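Local coordinates for protein glycerol dehydratase (Clostridium butyricum, PDB 1R9D) that is a B12-independent glycerol dehydratase of the glycyl radical enzyme family, a lyase that probably removes water from glycerol by radical chemistry, at residues F177-L188 with L205-I216; S672-P680 with D778-M787. All blocks are in the same frame, centred on the assembly; numbering follows the deposited sequence.

Contact 1: residues F177-L188 with L205-I216; sequences FNGIINEAKEQL and LNSVIISCEAAI
Ile-181 and Ile-209 each enter a hole on the partner helix, the knobs-into-holes mark of this antiparallel helical hairpin, formed by helices 169-190 and 197-230. Over these segments the axes approach to 9.1 Å with 162° between their directions. Ile-181 settles among Ile-209, Cys-212, Glu-213 and Ile-216; with CG1 anti to the carbonyl carbon (chi1 -66°), that branch presses to 3.5 Å from Cys-212 CB and carries CD1 on to Glu-213 CG and Ile-216 CD1. Ile-209 answers from the other helix among Ile-181, Ala-184, Lys-185 and Leu-188, and the methyl CB of Ala-184 meets Ile-209 CG1 at 3.7 Å. The two isoleucines cross nearly at a right angle, meeting through their CG2 branches.

At one end the ring of Phe-177 lies flat beneath Ala-215, whose CB stands 3.9 Å above the ring centroid in a CH-pi contact. This inner side is buried further by helix 260-277, where Leu-266 and Ile-270 touch the same phenylalanine, and by helix 520-524.

The outer flank is looser and faces solvent, with Lys-185 and Glu-213 exposed and touching through their CG atoms. Lys-185 lays CG against Ile-209 CD1 and runs on extended, leaving NZ 5.1 Å from Glu-213 OE2, too far for a salt bridge. Asn-178 and Asn-206 turn amide oxygens to methyl groups of Ile-216 and Leu-188. No hydrogen bond joins the two segments; Asn-206 ND2 is bonded to Glu-202 OE1 of its own helix. Toward the hairpin turn Leu-188 and Leu-205 run antiparallel alongside one another, and the fit tightens again, with Leu-188 CD1 only 3.4 Å from Leu-205 CD1.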
loop_
_atom_site.group_PDB
_atom_site.type_symbol
_atom_site.label_atom_id
_atom_site.label_comp_id
_atom_site.label_asym_id
_atom_site.label_seq_id
_atom_site.Cartn_x
_atom_site.Cartn_y
_atom_site.Cartn_z
ATOM N N PHE A 177 -7.774 17.074 -23.426
ATOM C CA PHE A 177 -6.780 16.505 -22.533
ATOM C C PHE A 177 -5.968 17.607 -21.855
ATOM O O PHE A 177 -5.450 17.411 -20.758
ATOM C CB PHE A 177 -5.864 15.546 -23.298
ATOM C CG PHE A 177 -6.573 14.319 -23.815
ATOM C CD1 PHE A 177 -6.561 14.009 -25.172
ATOM C CD2 PHE A 177 -7.259 13.477 -22.942
ATOM C CE1 PHE A 177 -7.222 12.880 -25.655
ATOM C CE2 PHE A 177 -7.926 12.342 -23.415
ATOM C CZ PHE A 177 -7.906 12.045 -24.775
ATOM N N ASN A 178 -5.859 18.767 -22.499
ATOM C CA ASN A 178 -5.124 19.879 -21.893
ATOM C C ASN A 178 -5.894 20.394 -20.682
ATOM O O ASN A 178 -5.299 20.788 -19.675
ATOM C CB ASN A 178 -4.939 21.046 -22.874
ATOM C CG ASN A 178 -3.977 20.729 -23.998
ATOM O OD1 ASN A 178 -3.020 19.979 -23.825
ATOM N ND2 ASN A 178 -4.215 21.326 -25.159
ATOM N N GLY A 179 -7.221 20.392 -20.790
ATOM C CA GLY A 179 -8.068 20.873 -19.710
ATOM C C GLY A 179 -7.952 20.033 -18.454
ATOM O O GLY A 179 -7.985 20.555 -17.336
ATOM N N ILE A 180 -7.815 18.725 -18.644
ATOM C CA ILE A 180 -7.679 17.793 -17.531
ATOM C C ILE A 180 -6.318 18.018 -16.875
ATOM O O ILE A 180 -6.207 18.101 -15.647
ATOM C CB ILE A 180 -7.786 16.329 -18.025
ATOM C CG1 ILE A 180 -9.146 16.108 -18.698
ATOM C CG2 ILE A 180 -7.608 15.366 -16.860
ATOM C CD1 ILE A 180 -10.343 16.408 -17.790
ATOM N N ILE A 181 -5.284 18.119 -17.704
ATOM C CA ILE A 181 -3.935 18.357 -17.204
ATOM C C ILE A 181 -3.914 19.639 -16.377
ATOM O O ILE A 181 -3.340 19.675 -15.290
ATOM C CB ILE A 181 -2.921 18.494 -18.365
ATOM C CG1 ILE A 181 -2.797 17.160 -19.102
ATOM C CG2 ILE A 181 -1.557 18.934 -17.825
ATOM C CD1 ILE A 181 -1.891 17.204 -20.321
ATOM N N ASN A 182 -4.555 20.688 -16.882
ATOM C CA ASN A 182 -4.570 21.956 -16.159
ATOM C C ASN A 182 -5.325 21.881 -14.842
ATOM O O ASN A 182 -4.971 22.568 -13.884
ATOM C CB ASN A 182 -5.136 23.076 -17.034
ATOM C CG ASN A 182 -4.204 23.436 -18.177
ATOM O OD1 ASN A 182 -2.981 23.346 -18.046
ATOM N ND2 ASN A 182 -4.776 23.858 -19.302
ATOM N N GLU A 183 -6.360 21.048 -14.784
ATOM C CA GLU A 183 -7.117 20.899 -13.546
ATOM C C GLU A 183 -6.247 20.166 -12.531
ATOM O O GLU A 183 -6.279 20.468 -11.337
ATOM C CB GLU A 183 -8.412 20.121 -13.785
ATOM C CG GLU A 183 -9.152 19.777 -12.500
ATOM C CD GLU A 183 -10.595 19.379 -12.738
ATOM O OE1 GLU A 183 -10.847 18.572 -13.656
ATOM O OE2 GLU A 183 -11.475 19.869 -11.997
ATOM N N ALA A 184 -5.468 19.202 -13.013
ATOM C CA ALA A 184 -4.570 18.445 -12.148
ATOM C C ALA A 184 -3.477 19.377 -11.615
ATOM O O ALA A 184 -3.114 19.317 -10.437
ATOM C CB ALA A 184 -3.943 17.290 -12.918
ATOM N N LYS A 185 -2.953 20.240 -12.482
ATOM C CA LYS A 185 -1.910 21.178 -12.068
ATOM C C LYS A 185 -2.441 22.200 -11.067
ATOM O O LYS A 185 -1.732 22.585 -10.138
ATOM C CB LYS A 185 -1.312 21.892 -13.285
ATOM C CG LYS A 185 -0.391 21.013 -14.119
ATOM C CD LYS A 185 0.224 21.787 -15.275
ATOM C CE LYS A 185 1.206 20.926 -16.056
ATOM N NZ LYS A 185 1.776 21.657 -17.227
ATOM N N GLU A 186 -3.685 22.635 -11.251
ATOM C CA GLU A 186 -4.287 23.597 -10.335
ATOM C C GLU A 186 -4.485 22.971 -8.959
ATOM O O GLU A 186 -4.286 23.630 -7.939
ATOM C CB GLU A 186 -5.638 24.088 -10.864
ATOM C CG GLU A 186 -5.568 24.789 -12.213
ATOM C CD GLU A 186 -6.926 25.285 -12.686
ATOM O OE1 GLU A 186 -7.921 24.543 -12.527
ATOM O OE2 GLU A 186 -6.997 26.411 -13.232
ATOM N N GLN A 187 -4.879 21.700 -8.932
ATOM C CA GLN A 187 -5.104 21.003 -7.667
ATOM C C GLN A 187 -3.773 20.829 -6.947
ATOM O O GLN A 187 -3.693 20.917 -5.720
ATOM C CB GLN A 187 -5.744 19.634 -7.920
ATOM C CG GLN A 187 -6.208 18.911 -6.661
ATOM C CD GLN A 187 -7.298 19.665 -5.919
ATOM O OE1 GLN A 187 -8.340 19.982 -6.482
ATOM N NE2 GLN A 187 -7.060 19.952 -4.645
ATOM N N LEU A 188 -2.729 20.586 -7.728
ATOM C CA LEU A 188 -1.384 20.412 -7.204
ATOM C C LEU A 188 -0.984 21.685 -6.446
ATOM O O LEU A 188 -0.346 21.623 -5.391
ATOM C CB LEU A 188 -0.431 20.148 -8.374
ATOM C CG LEU A 188 0.642 19.058 -8.282
ATOM C CD1 LEU A 188 0.126 17.844 -7.535
ATOM C CD2 LEU A 188 1.066 18.677 -9.698
ATOM N N LEU A 205 -1.655 12.969 -8.671
ATOM C CA LEU A 205 -1.900 14.064 -9.602
ATOM C C LEU A 205 -0.853 14.114 -10.711
ATOM O O LEU A 205 -1.181 14.384 -11.866
ATOM C CB LEU A 205 -1.965 15.394 -8.848
ATOM C CG LEU A 205 -3.212 15.534 -7.965
ATOM C CD1 LEU A 205 -3.131 16.817 -7.145
ATOM C CD2 LEU A 205 -4.462 15.535 -8.837
ATOM N N ASN A 206 0.405 13.848 -10.373
ATOM C CA ASN A 206 1.444 13.849 -11.397
ATOM C C ASN A 206 1.289 12.654 -12.332
ATOM O O ASN A 206 1.723 12.700 -13.486
ATOM C CB ASN A 206 2.833 13.860 -10.759
ATOM C CG ASN A 206 3.268 15.259 -10.371
ATOM O OD1 ASN A 206 3.337 16.152 -11.218
ATOM N ND2 ASN A 206 3.549 15.461 -9.095
ATOM N N SER A 207 0.664 11.587 -11.839
ATOM C CA SER A 207 0.439 10.400 -12.656
ATOM C C SER A 207 -0.674 10.690 -13.655
ATOM O O SER A 207 -0.672 10.173 -14.772
ATOM C CB SER A 207 0.064 9.203 -11.781
ATOM O OG SER A 207 1.171 8.771 -11.013
ATOM N N VAL A 208 -1.634 11.512 -13.245
ATOM C CA VAL A 208 -2.730 11.897 -14.127
ATOM C C VAL A 208 -2.158 12.746 -15.265
ATOM O O VAL A 208 -2.549 12.602 -16.421
ATOM C CB VAL A 208 -3.786 12.742 -13.382
ATOM C CG1 VAL A 208 -4.721 13.415 -14.380
ATOM C CG2 VAL A 208 -4.584 11.853 -12.428
ATOM N N ILE A 209 -1.234 13.638 -14.919
ATOM C CA ILE A 209 -0.615 14.519 -15.904
ATOM C C ILE A 209 0.183 13.727 -16.936
ATOM O O ILE A 209 0.047 13.955 -18.141
ATOM C CB ILE A 209 0.292 15.559 -15.206
ATOM C CG1 ILE A 209 -0.576 16.476 -14.338
ATOM C CG2 ILE A 209 1.063 16.372 -16.246
ATOM C CD1 ILE A 209 0.200 17.460 -13.488
ATOM N N ILE A 210 1.005 12.799 -16.461
ATOM C CA ILE A 210 1.807 11.960 -17.342
ATOM C C ILE A 210 0.892 11.171 -18.279
ATOM O O ILE A 210 1.154 11.062 -19.483
ATOM C CB ILE A 210 2.668 10.971 -16.523
ATOM C CG1 ILE A 210 3.748 11.742 -15.754
ATOM C CG2 ILE A 210 3.295 9.925 -17.442
ATOM C CD1 ILE A 210 4.501 10.907 -14.740
ATOM N N SER A 211 -0.190 10.630 -17.723
ATOM C CA SER A 211 -1.134 9.836 -18.503
ATOM C C SER A 211 -1.829 10.635 -19.598
ATOM O O SER A 211 -1.950 10.170 -20.737
ATOM C CB SER A 211 -2.185 9.211 -17.577
ATOM O OG SER A 211 -1.578 8.316 -16.665
ATOM N N CYS A 212 -2.293 11.831 -19.259
ATOM C CA CYS A 212 -2.970 12.673 -20.235
ATOM C C CYS A 212 -2.001 13.207 -21.289
ATOM O O CYS A 212 -2.381 13.410 -22.446
ATOM C CB CYS A 212 -3.692 13.823 -19.530
ATOM S SG CYS A 212 -5.185 13.282 -18.627
ATOM N N GLU A 213 -0.751 13.431 -20.896
ATOM C CA GLU A 213 0.243 13.914 -21.845
ATOM C C GLU A 213 0.530 12.797 -22.839
ATOM O O GLU A 213 0.801 13.051 -24.014
ATOM C CB GLU A 213 1.529 14.335 -21.122
ATOM C CG GLU A 213 1.320 15.483 -20.146
ATOM C CD GLU A 213 2.601 15.960 -19.487
ATOM O OE1 GLU A 213 3.409 15.109 -19.049
ATOM O OE2 GLU A 213 2.791 17.194 -19.393
ATOM N N ALA A 214 0.453 11.556 -22.364
ATOM C CA ALA A 214 0.689 10.405 -23.227
ATOM C C ALA A 214 -0.461 10.284 -24.222
ATOM O O ALA A 214 -0.256 9.897 -25.376
ATOM C CB ALA A 214 0.803 9.130 -22.397
ATOM N N ALA A 215 -1.671 10.617 -23.774
ATOM C CA ALA A 215 -2.840 10.555 -24.645
ATOM C C ALA A 215 -2.646 11.540 -25.796
ATOM O O ALA A 215 -2.919 11.216 -26.953
ATOM C CB ALA A 215 -4.103 10.902 -23.861
ATOM N N ILE A 216 -2.176 12.741 -25.466
ATOM C CA ILE A 216 -1.934 13.777 -26.466
ATOM C C ILE A 216 -0.929 13.273 -27.501
ATOM O O ILE A 216 -1.106 13.479 -28.703
ATOM C CB ILE A 216 -1.405 15.070 -25.802
ATOM C CG1 ILE A 216 -2.506 15.682 -24.928
ATOM C CG2 ILE A 216 -0.955 16.068 -26.862
ATOM C CD1 ILE A 216 -2.079 16.916 -24.155
#

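Contact 2: residues S672-P680 with D778-M787; sequences SRGCDVSGP and DIIARTEHVM
Asp-676 grips two side chains of the C-terminal tail, one with each carboxylate oxygen. OD1 accepts the hydroxyl proton of Thr-783, OG1 to OD1 2.7 Å, on its syn side, whereas OD2 takes the N-H of His-785, NE2 to OD2 2.8 Å, from well above the carboxylate plane. Carboxylate and imidazole planes stand 74° apart. The aspartate reaches both because its CG lies between the backbone N and carbonyl carbon (chi1 43°). Thr-783 OG1 also accepts from Gly-674 N at 2.9 Å, so the hydroxyl is used both as donor and as acceptor.

Pro-680 CB lies over one face of the His-785 ring, 4.2 Å from its centroid in a CH-pi contact, while Thr-783 CG2 approaches the opposite face off-centre. The two face contacts and the NE2 hydrogen bond probably limit the rotation of the imidazole.

At the other end Arg-673 bends at chi3 (67°), and Ala-781 CB sits 3.4 Å above its guanidinium plane, over the centre. Arg-673 NH2 makes a salt bridge to Asp-778 OD2 at 2.8 Å, within the guanidinium plane and on the anti lone pair of the acceptor. A water lies between Arg-673 NE, by a weak bond, and Asp-778 O.

Further out, Asn-645 ND2 holds the other oxygen of Asp-778, Asn-604 bonds to Cys-675 O, Val-677 N and Ser-678 OG, and Arg-782 NH2 bonds to Val-761 O, close in sequence to the predicted radical Gly-763. Thus a loop within the glycine radical family region holds the end of helix 773-781 by the Arg-673 to Asp-778 salt bridge, and the tail after it through Thr-783 and a His-carboxylate hydrogen bond.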
loop_
_atom_site.group_PDB
_atom_site.type_symbol
_atom_site.label_atom_id
_atom_site.label_comp_id
_atom_site.label_asym_id
_atom_site.label_seq_id
_atom_site.Cartn_x
_atom_site.Cartn_y
_atom_site.Cartn_z
ATOM N N SER A 672 -38.982 -19.719 -17.106
ATOM C CA SER A 672 -38.229 -20.844 -17.667
ATOM C C SER A 672 -38.825 -21.230 -19.017
ATOM O O SER A 672 -40.005 -21.008 -19.263
ATOM C CB SER A 672 -38.277 -22.056 -16.730
ATOM O OG SER A 672 -37.562 -21.813 -15.531
ATOM N N ARG A 673 -38.008 -21.824 -19.879
ATOM C CA ARG A 673 -38.457 -22.217 -21.212
ATOM C C ARG A 673 -39.729 -23.055 -21.205
ATOM O O ARG A 673 -39.849 -24.009 -20.438
ATOM C CB ARG A 673 -37.352 -22.994 -21.936
ATOM C CG ARG A 673 -36.961 -24.287 -21.252
ATOM C CD ARG A 673 -36.003 -25.100 -22.107
ATOM N NE ARG A 673 -34.700 -24.452 -22.256
ATOM C CZ ARG A 673 -33.641 -25.038 -22.804
ATOM N NH1 ARG A 673 -33.733 -26.281 -23.258
ATOM N NH2 ARG A 673 -32.488 -24.388 -22.883
ATOM N N GLY A 674 -40.668 -22.676 -22.070
ATOM C CA GLY A 674 -41.930 -23.388 -22.202
ATOM C C GLY A 674 -42.878 -23.329 -21.019
ATOM O O GLY A 674 -43.955 -23.930 -21.061
ATOM N N CYS A 675 -42.499 -22.607 -19.968
ATOM C CA CYS A 675 -43.343 -22.507 -18.782
ATOM C C CYS A 675 -44.403 -21.421 -18.868
ATOM O O CYS A 675 -45.454 -21.528 -18.235
ATOM C CB CYS A 675 -42.481 -22.294 -17.541
ATOM S SG CYS A 675 -41.592 -23.784 -17.049
ATOM N N ASP A 676 -44.120 -20.377 -19.641
ATOM C CA ASP A 676 -45.064 -19.283 -19.813
ATOM C C ASP A 676 -45.973 -19.593 -21.000
ATOM O O ASP A 676 -45.656 -19.290 -22.150
ATOM C CB ASP A 676 -44.317 -17.943 -19.990
ATOM C CG ASP A 676 -43.115 -18.038 -20.930
ATOM O OD1 ASP A 676 -42.519 -19.130 -21.072
ATOM O OD2 ASP A 676 -42.744 -16.994 -21.511
ATOM N N VAL A 677 -47.112 -20.208 -20.696
ATOM C CA VAL A 677 -48.078 -20.619 -21.707
ATOM C C VAL A 677 -49.374 -19.813 -21.686
ATOM O O VAL A 677 -50.401 -20.258 -22.213
ATOM C CB VAL A 677 -48.433 -22.105 -21.520
ATOM C CG1 VAL A 677 -47.179 -22.957 -21.659
ATOM C CG2 VAL A 677 -49.058 -22.321 -20.138
ATOM N N SER A 678 -49.332 -18.626 -21.094
ATOM C CA SER A 678 -50.524 -17.794 -21.007
ATOM C C SER A 678 -50.412 -16.472 -21.759
ATOM O O SER A 678 -51.214 -15.562 -21.547
ATOM C CB SER A 678 -50.851 -17.529 -19.532
ATOM O OG SER A 678 -50.894 -18.745 -18.802
ATOM N N GLY A 679 -49.428 -16.366 -22.647
ATOM C CA GLY A 679 -49.260 -15.133 -23.399
ATOM C C GLY A 679 -48.202 -14.215 -22.805
ATOM O O GLY A 679 -47.852 -14.349 -21.634
ATOM N N PRO A 680 -47.677 -13.260 -23.589
ATOM C CA PRO A 680 -46.649 -12.332 -23.100
ATOM C C PRO A 680 -47.100 -11.337 -22.030
ATOM O O PRO A 680 -46.304 -10.936 -21.185
ATOM C CB PRO A 680 -46.175 -11.644 -24.379
ATOM C CG PRO A 680 -47.413 -11.634 -25.229
ATOM C CD PRO A 680 -47.960 -13.027 -25.017
ATOM N N ASP A 778 -29.749 -22.775 -26.297
ATOM C CA ASP A 778 -30.532 -22.205 -25.207
ATOM C C ASP A 778 -31.436 -21.109 -25.768
ATOM O O ASP A 778 -32.605 -21.007 -25.396
ATOM C CB ASP A 778 -29.614 -21.623 -24.123
ATOM C CG ASP A 778 -30.384 -21.167 -22.888
ATOM O OD1 ASP A 778 -30.181 -20.014 -22.445
ATOM O OD2 ASP A 778 -31.186 -21.965 -22.358
ATOM N N ILE A 779 -30.898 -20.298 -26.677
ATOM C CA ILE A 779 -31.674 -19.217 -27.281
ATOM C C ILE A 779 -32.797 -19.760 -28.165
ATOM O O ILE A 779 -33.919 -19.258 -28.140
ATOM C CB ILE A 779 -30.769 -18.281 -28.117
ATOM C CG1 ILE A 779 -29.802 -17.544 -27.183
ATOM C CG2 ILE A 779 -31.616 -17.296 -28.912
ATOM C CD1 ILE A 779 -28.746 -16.712 -27.906
ATOM N N ILE A 780 -32.492 -20.787 -28.944
ATOM C CA ILE A 780 -33.496 -21.387 -29.817
ATOM C C ILE A 780 -34.628 -22.015 -28.992
ATOM O O ILE A 780 -35.791 -22.000 -29.407
ATOM C CB ILE A 780 -32.848 -22.472 -30.724
ATOM C CG1 ILE A 780 -31.902 -21.802 -31.725
ATOM C CG2 ILE A 780 -33.919 -23.263 -31.458
ATOM C CD1 ILE A 780 -31.011 -22.775 -32.486
ATOM N N ALA A 781 -34.285 -22.545 -27.821
ATOM C CA ALA A 781 -35.262 -23.207 -26.955
ATOM C C ALA A 781 -36.174 -22.270 -26.167
ATOM O O ALA A 781 -37.151 -22.715 -25.559
ATOM C CB ALA A 781 -34.547 -24.155 -25.999
ATOM N N ARG A 782 -35.869 -20.979 -26.177
ATOM C CA ARG A 782 -36.692 -20.020 -25.453
ATOM C C ARG A 782 -38.115 -19.991 -25.989
ATOM O O ARG A 782 -38.358 -20.254 -27.169
ATOM C CB ARG A 782 -36.085 -18.624 -25.553
ATOM C CG ARG A 782 -34.791 -18.484 -24.785
ATOM C CD ARG A 782 -34.148 -17.136 -25.041
ATOM N NE ARG A 782 -32.858 -17.034 -24.367
ATOM C CZ ARG A 782 -32.031 -16.002 -24.492
ATOM N NH1 ARG A 782 -32.360 -14.979 -25.269
ATOM N NH2 ARG A 782 -30.876 -15.997 -23.838
ATOM N N THR A 783 -39.057 -19.665 -25.110
ATOM C CA THR A 783 -40.458 -19.584 -25.497
ATOM C C THR A 783 -40.644 -18.548 -26.599
ATOM O O THR A 783 -40.070 -17.462 -26.545
ATOM C CB THR A 783 -41.341 -19.159 -24.311
ATOM O OG1 THR A 783 -41.152 -20.064 -23.218
ATOM C CG2 THR A 783 -42.808 -19.151 -24.726
ATOM N N GLU A 784 -41.445 -18.888 -27.603
ATOM C CA GLU A 784 -41.726 -17.963 -28.691
ATOM C C GLU A 784 -43.163 -17.492 -28.522
ATOM O O GLU A 784 -44.086 -18.302 -28.544
ATOM C CB GLU A 784 -41.564 -18.649 -30.047
ATOM C CG GLU A 784 -42.068 -17.810 -31.211
ATOM C CD GLU A 784 -41.935 -18.517 -32.549
ATOM O OE1 GLU A 784 -40.805 -18.582 -33.083
ATOM O OE2 GLU A 784 -42.960 -19.019 -33.061
ATOM N N HIS A 785 -43.348 -16.187 -28.356
ATOM C CA HIS A 785 -44.679 -15.615 -28.162
ATOM C C HIS A 785 -45.290 -14.980 -29.401
ATOM O O HIS A 785 -44.615 -14.709 -30.392
ATOM C CB HIS A 785 -44.640 -14.530 -27.077
ATOM C CG HIS A 785 -44.455 -15.054 -25.688
ATOM N ND1 HIS A 785 -45.453 -15.708 -25.002
ATOM C CD2 HIS A 785 -43.392 -15.005 -24.851
ATOM C CE1 HIS A 785 -45.014 -16.039 -23.800
ATOM N NE2 HIS A 785 -43.766 -15.623 -23.684
ATOM N N VAL A 786 -46.598 -14.760 -29.314
ATOM C CA VAL A 786 -47.368 -14.072 -30.335
ATOM C C VAL A 786 -48.044 -13.019 -29.473
ATOM O O VAL A 786 -48.137 -13.192 -28.258
ATOM C CB VAL A 786 -48.415 -14.979 -31.023
ATOM C CG1 VAL A 786 -47.713 -15.907 -32.009
ATOM C CG2 VAL A 786 -49.186 -15.780 -29.989
ATOM N N MET A 787 -48.496 -11.932 -30.075
ATOM C CA MET A 787 -49.105 -10.851 -29.312
ATOM C C MET A 787 -50.494 -11.209 -28.781
ATOM O O MET A 787 -50.724 -11.211 -27.564
ATOM C CB MET A 787 -49.163 -9.593 -30.185
ATOM C CG MET A 787 -48.974 -8.285 -29.435
ATOM S SD MET A 787 -47.374 -8.116 -28.604
ATOM C CE MET A 787 -46.377 -7.309 -29.865
HETATM O O HOH W 1 -34.242 -21.477 -23.111
#

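Overall arrangement
Contacts 1 and 2 lie on opposite sides of the chain's centre, with their centres 53 Å apart and nearest atoms about 36 Å apart, and they do not touch. They come in series: the hairpin of helices 169-190 and 197-230 closes within the pyruvate formate lyase-like region well before residues 672-680 begin. Contact 1 is local, joining helices that are neighbours in sequence. Contact 2 spans about a hundred residues, bringing the loop before helix 680-687 to the tail after helix 773-781, and so brackets the stretch containing Gly-763, the predicted radical site. They share no helix or strand, and neither touches the other subunit.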